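Local coordinates for protein predicted metal-dependent phosphohydrolase (Magnetospirillum magnetotacticum MS-1, PDB 3KH1) that is predicted to be a metal-dependent phosphohydrolase of the HD-domain family, probably with 5'-deoxynucleotidase activity, at residues S45-T50 with L146-E151; Q124-R129 with F136-D141. All blocks are in the same frame, centred on the assembly; numbering follows the deposited sequence.

Contact 1 of 2, residues S45-T50 with L146-E151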
loop_
_atom_site.group_PDB
_atom_site.type_symbol
_atom_site.label_atom_id
_atom_site.label_comp_id
_atom_site.label_asym_id
_atom_site.label_seq_id
_atom_site.Cartn_x
_atom_site.Cartn_y
_atom_site.Cartn_z
ATOM N N SER A 45 2.381 4.738 -1.627
ATOM C CA SER A 45 3.156 3.724 -0.934
ATOM C C SER A 45 2.746 2.318 -1.435
ATOM O O SER A 45 3.622 1.450 -1.558
ATOM C CB SER A 45 3.028 3.858 0.574
ATOM O OG SER A 45 3.826 4.950 1.023
ATOM N N TRP A 46 1.454 2.055 -1.667
ATOM C CA TRP A 46 1.063 0.796 -2.312
ATOM C C TRP A 46 1.874 0.578 -3.581
ATOM O O TRP A 46 2.410 -0.506 -3.811
ATOM C CB TRP A 46 -0.450 0.806 -2.665
ATOM C CG TRP A 46 -0.790 -0.331 -3.596
ATOM C CD1 TRP A 46 -0.967 -1.610 -3.238
ATOM C CD2 TRP A 46 -0.941 -0.255 -5.009
ATOM N NE1 TRP A 46 -1.182 -2.378 -4.324
ATOM C CE2 TRP A 46 -1.181 -1.562 -5.442
ATOM C CE3 TRP A 46 -0.895 0.784 -5.925
ATOM C CZ2 TRP A 46 -1.341 -1.891 -6.779
ATOM C CZ3 TRP A 46 -1.109 0.465 -7.277
ATOM C CH2 TRP A 46 -1.316 -0.862 -7.687
ATOM N N HIS A 47 1.924 1.579 -4.421
ATOM C CA HIS A 47 2.508 1.429 -5.729
ATOM C C HIS A 47 3.981 1.153 -5.672
ATOM O O HIS A 47 4.481 0.229 -6.319
ATOM C CB HIS A 47 2.237 2.703 -6.526
ATOM C CG HIS A 47 2.233 2.530 -8.017
ATOM N ND1 HIS A 47 1.942 3.578 -8.855
ATOM C CD2 HIS A 47 2.492 1.463 -8.814
ATOM C CE1 HIS A 47 1.978 3.147 -10.109
ATOM N NE2 HIS A 47 2.289 1.867 -10.121
ATOM N N ILE A 48 4.700 1.885 -4.827
ATOM C CA ILE A 48 6.157 1.695 -4.746
ATOM C C ILE A 48 6.509 0.386 -4.057
ATOM O O ILE A 48 7.485 -0.246 -4.398
ATOM C CB ILE A 48 6.913 2.799 -3.950
ATOM C CG1 ILE A 48 6.409 4.229 -4.188
ATOM C CG2 ILE A 48 8.420 2.739 -4.277
ATOM C CD1 ILE A 48 6.199 4.577 -5.676
ATOM N N ALA A 49 5.749 0.003 -3.026
ATOM C CA ALA A 49 6.011 -1.302 -2.397
ATOM C C ALA A 49 5.779 -2.452 -3.362
ATOM O O ALA A 49 6.546 -3.420 -3.365
ATOM C CB ALA A 49 5.152 -1.474 -1.122
ATOM N N THR A 50 4.761 -2.347 -4.208
ATOM C CA THR A 50 4.538 -3.362 -5.211
ATOM C C THR A 50 5.705 -3.380 -6.227
ATOM O O THR A 50 6.204 -4.445 -6.603
ATOM C CB THR A 50 3.183 -3.107 -5.921
ATOM O OG1 THR A 50 2.142 -3.079 -4.942
ATOM C CG2 THR A 50 2.860 -4.179 -6.939
ATOM N N LEU A 146 8.542 9.985 -12.020
ATOM C CA LEU A 146 9.012 10.153 -13.406
ATOM C C LEU A 146 8.127 9.397 -14.381
ATOM O O LEU A 146 7.710 9.920 -15.432
ATOM C CB LEU A 146 10.469 9.740 -13.558
ATOM C CG LEU A 146 11.468 10.434 -12.644
ATOM C CD1 LEU A 146 12.896 9.882 -12.907
ATOM C CD2 LEU A 146 11.430 11.938 -12.742
ATOM N N LEU A 147 7.805 8.160 -14.008
ATOM C CA LEU A 147 6.853 7.367 -14.784
ATOM C C LEU A 147 5.548 8.096 -14.956
ATOM O O LEU A 147 4.981 8.150 -16.066
ATOM C CB LEU A 147 6.612 6.007 -14.128
ATOM C CG LEU A 147 7.803 5.047 -13.948
ATOM C CD1 LEU A 147 7.378 3.766 -13.235
ATOM C CD2 LEU A 147 8.432 4.676 -15.246
ATOM N N HIS A 148 5.052 8.664 -13.872
ATOM C CA HIS A 148 3.741 9.344 -13.939
ATOM C C HIS A 148 3.797 10.642 -14.728
ATOM O O HIS A 148 2.904 10.896 -15.540
ATOM C CB HIS A 148 3.206 9.592 -12.541
ATOM C CG HIS A 148 2.548 8.389 -11.943
ATOM N ND1 HIS A 148 1.278 8.433 -11.461
ATOM C CD2 HIS A 148 2.974 7.101 -11.792
ATOM C CE1 HIS A 148 0.932 7.218 -11.062
ATOM N NE2 HIS A 148 1.934 6.384 -11.259
ATOM N N ASN A 149 4.875 11.421 -14.589
ATOM C CA ASN A 149 4.999 12.626 -15.349
ATOM C C ASN A 149 5.086 12.308 -16.835
ATOM O O ASN A 149 4.562 13.030 -17.681
ATOM C CB ASN A 149 6.225 13.438 -14.904
ATOM C CG ASN A 149 5.882 14.674 -14.144
ATOM O OD1 ASN A 149 5.088 15.503 -14.577
ATOM N ND2 ASN A 149 6.574 14.857 -13.031
ATOM N N PHE A 150 5.710 11.193 -17.190
ATOM C CA PHE A 150 5.794 10.829 -18.611
ATOM C C PHE A 150 4.376 10.509 -19.130
ATOM O O PHE A 150 3.962 10.974 -20.188
ATOM C CB PHE A 150 6.738 9.656 -18.815
ATOM C CG PHE A 150 7.084 9.415 -20.249
ATOM C CD1 PHE A 150 8.165 10.066 -20.816
ATOM C CD2 PHE A 150 6.352 8.545 -21.017
ATOM C CE1 PHE A 150 8.483 9.869 -22.127
ATOM C CE2 PHE A 150 6.653 8.346 -22.373
ATOM C CZ PHE A 150 7.739 8.992 -22.915
ATOM N N GLU A 151 3.616 9.744 -18.367
ATOM C CA GLU A 151 2.262 9.384 -18.760
ATOM C C GLU A 151 1.315 10.567 -18.877
ATOM O O GLU A 151 0.429 10.568 -19.712
ATOM C CB GLU A 151 1.657 8.359 -17.819
ATOM C CG GLU A 151 2.362 6.969 -17.850
ATOM C CD GLU A 151 2.499 6.350 -19.226
ATOM O OE1 GLU A 151 1.428 6.082 -19.802
ATOM O OE2 GLU A 151 3.664 6.187 -19.700
#
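H47 and H148 reach each other through their first torsions. In H47 the ring carbon CG lies trans to the backbone N (chi1 -155°). In H148 CG sits opposite the carbonyl carbon instead, beside the backbone N (chi1 -81°). The two side chains then come from opposite directions and meet between helix 41-54 and helix 132-151 of the mainly helical HD domain. The backbones stay well apart, with 11.5 Å between H47 CA and H148 CA.

The rings meet rim to rim, and neither covers the face of the other. Their centroids are 5.5 Å apart and their planes turn by 70°. The closest pair is H47 CE1 and H148 NE2 at 3.4 Å, with CE1 in the plane of the H148 ring at its edge. H47 ND1 is slightly farther from H148 NE2, at 3.7 Å. No hydrogen bond joins the rings. H148 ND1 bonds L31 O. H47 NE2 bonds V17 O of the second subunit, and H47 ND1 is hydrogen-bonded to Q144 NE2 of its own chain and to K24 NZ of the second subunit. These bonds probably hold both rings in their rotation, and H47 links the helix pair to the dimer interface. The side chain of H148 also lies about 6 Å from a bound calcium ion, so this small, buried contact is close to a metal site.

One turn along, W46 O accepts two hydrogen bonds from T50: from T50 OG1 at 2.8 Å, and from the backbone N on the opposite face of its plane.

Contact 2 of 2, residues Q124-R129 with F136-D141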
loop_
_atom_site.group_PDB
_atom_site.type_symbol
_atom_site.label_atom_id
_atom_site.label_comp_id
_atom_site.label_asym_id
_atom_site.label_seq_id
_atom_site.Cartn_x
_atom_site.Cartn_y
_atom_site.Cartn_z
ATOM N N GLN A 124 13.562 6.613 9.762
ATOM C CA GLN A 124 14.793 7.401 9.808
ATOM C C GLN A 124 15.833 6.848 8.803
ATOM O O GLN A 124 16.544 7.585 8.131
ATOM C CB GLN A 124 15.335 7.414 11.259
ATOM C CG GLN A 124 14.453 8.249 12.251
ATOM C CD GLN A 124 14.628 7.885 13.726
ATOM O OE1 GLN A 124 15.699 7.514 14.160
ATOM N NE2 GLN A 124 13.553 7.997 14.495
ATOM N N GLU A 125 15.895 5.517 8.704
ATOM C CA GLU A 125 16.797 4.845 7.807
ATOM C C GLU A 125 16.462 5.168 6.342
ATOM O O GLU A 125 17.348 5.502 5.536
ATOM C CB GLU A 125 16.745 3.344 8.074
ATOM C CG GLU A 125 17.636 2.556 7.190
ATOM C CD GLU A 125 17.609 1.065 7.469
ATOM O OE1 GLU A 125 17.090 0.651 8.514
ATOM O OE2 GLU A 125 18.049 0.295 6.590
ATOM N N TYR A 126 15.171 5.126 6.041
ATOM C CA TYR A 126 14.684 5.519 4.721
ATOM C C TYR A 126 15.122 6.955 4.394
ATOM O O TYR A 126 15.659 7.225 3.309
ATOM C CB TYR A 126 13.158 5.432 4.658
ATOM C CG TYR A 126 12.625 5.998 3.394
ATOM C CD1 TYR A 126 12.657 5.237 2.231
ATOM C CD2 TYR A 126 12.081 7.270 3.334
ATOM C CE1 TYR A 126 12.213 5.717 1.044
ATOM C CE2 TYR A 126 11.608 7.755 2.080
ATOM C CZ TYR A 126 11.682 6.959 0.952
ATOM O OH TYR A 126 11.203 7.478 -0.244
ATOM N N GLU A 127 14.881 7.861 5.328
ATOM C CA GLU A 127 15.212 9.264 5.104
ATOM C C GLU A 127 16.706 9.493 4.911
ATOM O O GLU A 127 17.096 10.352 4.111
ATOM C CB GLU A 127 14.706 10.150 6.228
ATOM C CG GLU A 127 13.258 10.199 6.353
ATOM C CD GLU A 127 12.565 10.892 5.180
ATOM O OE1 GLU A 127 13.205 11.704 4.461
ATOM O OE2 GLU A 127 11.352 10.633 4.998
ATOM N N ALA A 128 17.534 8.720 5.620
ATOM C CA ALA A 128 18.980 8.904 5.521
ATOM C C ALA A 128 19.581 8.401 4.212
ATOM O O ALA A 128 20.662 8.834 3.823
ATOM C CB ALA A 128 19.710 8.260 6.712
ATOM N N ARG A 129 18.895 7.447 3.590
ATOM C CA ARG A 129 19.255 6.857 2.280
ATOM C C ARG A 129 20.741 6.433 2.220
ATOM O O ARG A 129 21.468 6.666 1.221
ATOM C CB ARG A 129 18.685 7.692 1.072
ATOM C CG ARG A 129 18.781 9.145 1.116
ATOM C CD ARG A 129 18.314 9.758 -0.203
ATOM N NE ARG A 129 18.539 11.185 -0.213
ATOM C CZ ARG A 129 17.760 12.047 0.426
ATOM N NH1 ARG A 129 16.699 11.624 1.136
ATOM N NH2 ARG A 129 18.046 13.336 0.361
ATOM N N PHE A 136 17.680 1.356 -2.249
ATOM C CA PHE A 136 16.774 0.740 -3.225
ATOM C C PHE A 136 15.356 1.302 -3.039
ATOM O O PHE A 136 14.703 1.648 -3.989
ATOM C CB PHE A 136 16.826 -0.780 -3.139
ATOM C CG PHE A 136 16.141 -1.454 -4.277
ATOM C CD1 PHE A 136 16.611 -1.321 -5.577
ATOM C CD2 PHE A 136 15.005 -2.249 -4.058
ATOM C CE1 PHE A 136 15.945 -1.923 -6.603
ATOM C CE2 PHE A 136 14.337 -2.878 -5.118
ATOM C CZ PHE A 136 14.820 -2.719 -6.363
ATOM N N ALA A 137 14.925 1.441 -1.780
ATOM C CA ALA A 137 13.623 2.055 -1.488
ATOM C C ALA A 137 13.523 3.461 -2.084
ATOM O O ALA A 137 12.541 3.815 -2.765
ATOM C CB ALA A 137 13.419 2.127 0.034
ATOM N N ASP A 138 14.548 4.280 -1.852
ATOM C CA ASP A 138 14.548 5.655 -2.326
ATOM C C ASP A 138 14.568 5.711 -3.865
ATOM O O ASP A 138 13.894 6.545 -4.474
ATOM C CB ASP A 138 15.752 6.413 -1.762
ATOM C CG ASP A 138 15.700 7.903 -2.047
ATOM O OD1 ASP A 138 14.771 8.571 -1.536
ATOM O OD2 ASP A 138 16.626 8.394 -2.741
ATOM N N ALA A 139 15.314 4.804 -4.496
ATOM C CA ALA A 139 15.374 4.774 -5.961
ATOM C C ALA A 139 13.992 4.496 -6.553
ATOM O O ALA A 139 13.571 5.152 -7.517
ATOM C CB ALA A 139 16.384 3.695 -6.360
ATOM N N LEU A 140 13.256 3.569 -5.954
ATOM C CA LEU A 140 11.938 3.241 -6.454
ATOM C C LEU A 140 10.987 4.388 -6.255
ATOM O O LEU A 140 10.170 4.747 -7.111
ATOM C CB LEU A 140 11.386 2.028 -5.761
ATOM C CG LEU A 140 12.156 0.748 -5.989
ATOM C CD1 LEU A 140 11.718 -0.308 -4.961
ATOM C CD2 LEU A 140 11.924 0.266 -7.409
ATOM N N ASP A 141 11.078 5.027 -5.108
ATOM C CA ASP A 141 10.243 6.167 -4.780
ATOM C C ASP A 141 10.485 7.357 -5.701
ATOM O O ASP A 141 9.561 8.118 -6.010
ATOM C CB ASP A 141 10.451 6.608 -3.350
ATOM C CG ASP A 141 9.441 7.609 -2.934
ATOM O OD1 ASP A 141 8.248 7.238 -2.901
ATOM O OD2 ASP A 141 9.854 8.713 -2.608
HETATM O O HOH W 1 14.937 9.044 1.202
#
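D138 OD1 is gripped from two sources: it takes a hydrogen bond from water 1 at 2.8 Å and a salt bridge from R173 NH2. The same water donates to Y126 O and accepts from R129 NH1 at 3.1 Å. It therefore ties the end of helix 113-128 to helix 132-151 in the helical HD domain. The axes of the two segments cross at -67° and approach to 9.6 Å. R129 is the first residue beyond helix 113-128 and takes a left-handed backbone conformation. Its CG stands between the backbone N and the carbonyl carbon (chi1 43°), and the chain then runs extended to NE. This lays R129 CD 3.3 Å from D138 OD2. R129 NE is 4.2 Å from D138 OD2, but that oxygen lies well out of the guanidinium plane. The attraction is between charges, with no N-H directed at it.

Y126 supplies the apolar part. A137 CB touches the edge of its ring, 3.9 Å from Y126 CD1. Water 1 lies over one ring face, offset toward the rim. M71 of helix 65-74 packs against both Y126 and A137. Y126 OH lies 3.0 Å from D141 OD2, yet the angle is too poor for a hydrogen bond. Ring and carboxylate stand nearly perpendicular (78°). D141, hydrogen-bonded through OD1 to H44 NE2 and next to H75, probably belongs to the conserved HD site. Replacing Y126 by an alanine would probably open a gap beside A137 CB and remove the ring that flanks the D141 carboxylate.

R173 pairs with the buried D138 carboxylate, and exposed R129 adds a more distant positive charge. These charges, with the bridging water, probably keep D138 ionised and draw the helix end at R129 toward helix 132-151.

In the fold
Contacts 1 and 2 share helix 132-151. Contact 2 uses its first half and contact 1 its last turns, with centres 15 Å apart. Along the chain 45-50 comes first, then 124-129, 136-141 and 146-151, so the short-range contact 2 falls wholly within the span between the segments of contact 1. They also touch: I48 CG2 packs 3.4 Å from L140 CB. Helix 132-151 packs on helix 113-128 near its start, on helix 41-54 from its middle onward, and reaches the second subunit near its end. All four segments belong to one HD domain. The calcium ion is about 6 Å from the H148 side chain and about 10 Å from that of D141; its role is not established.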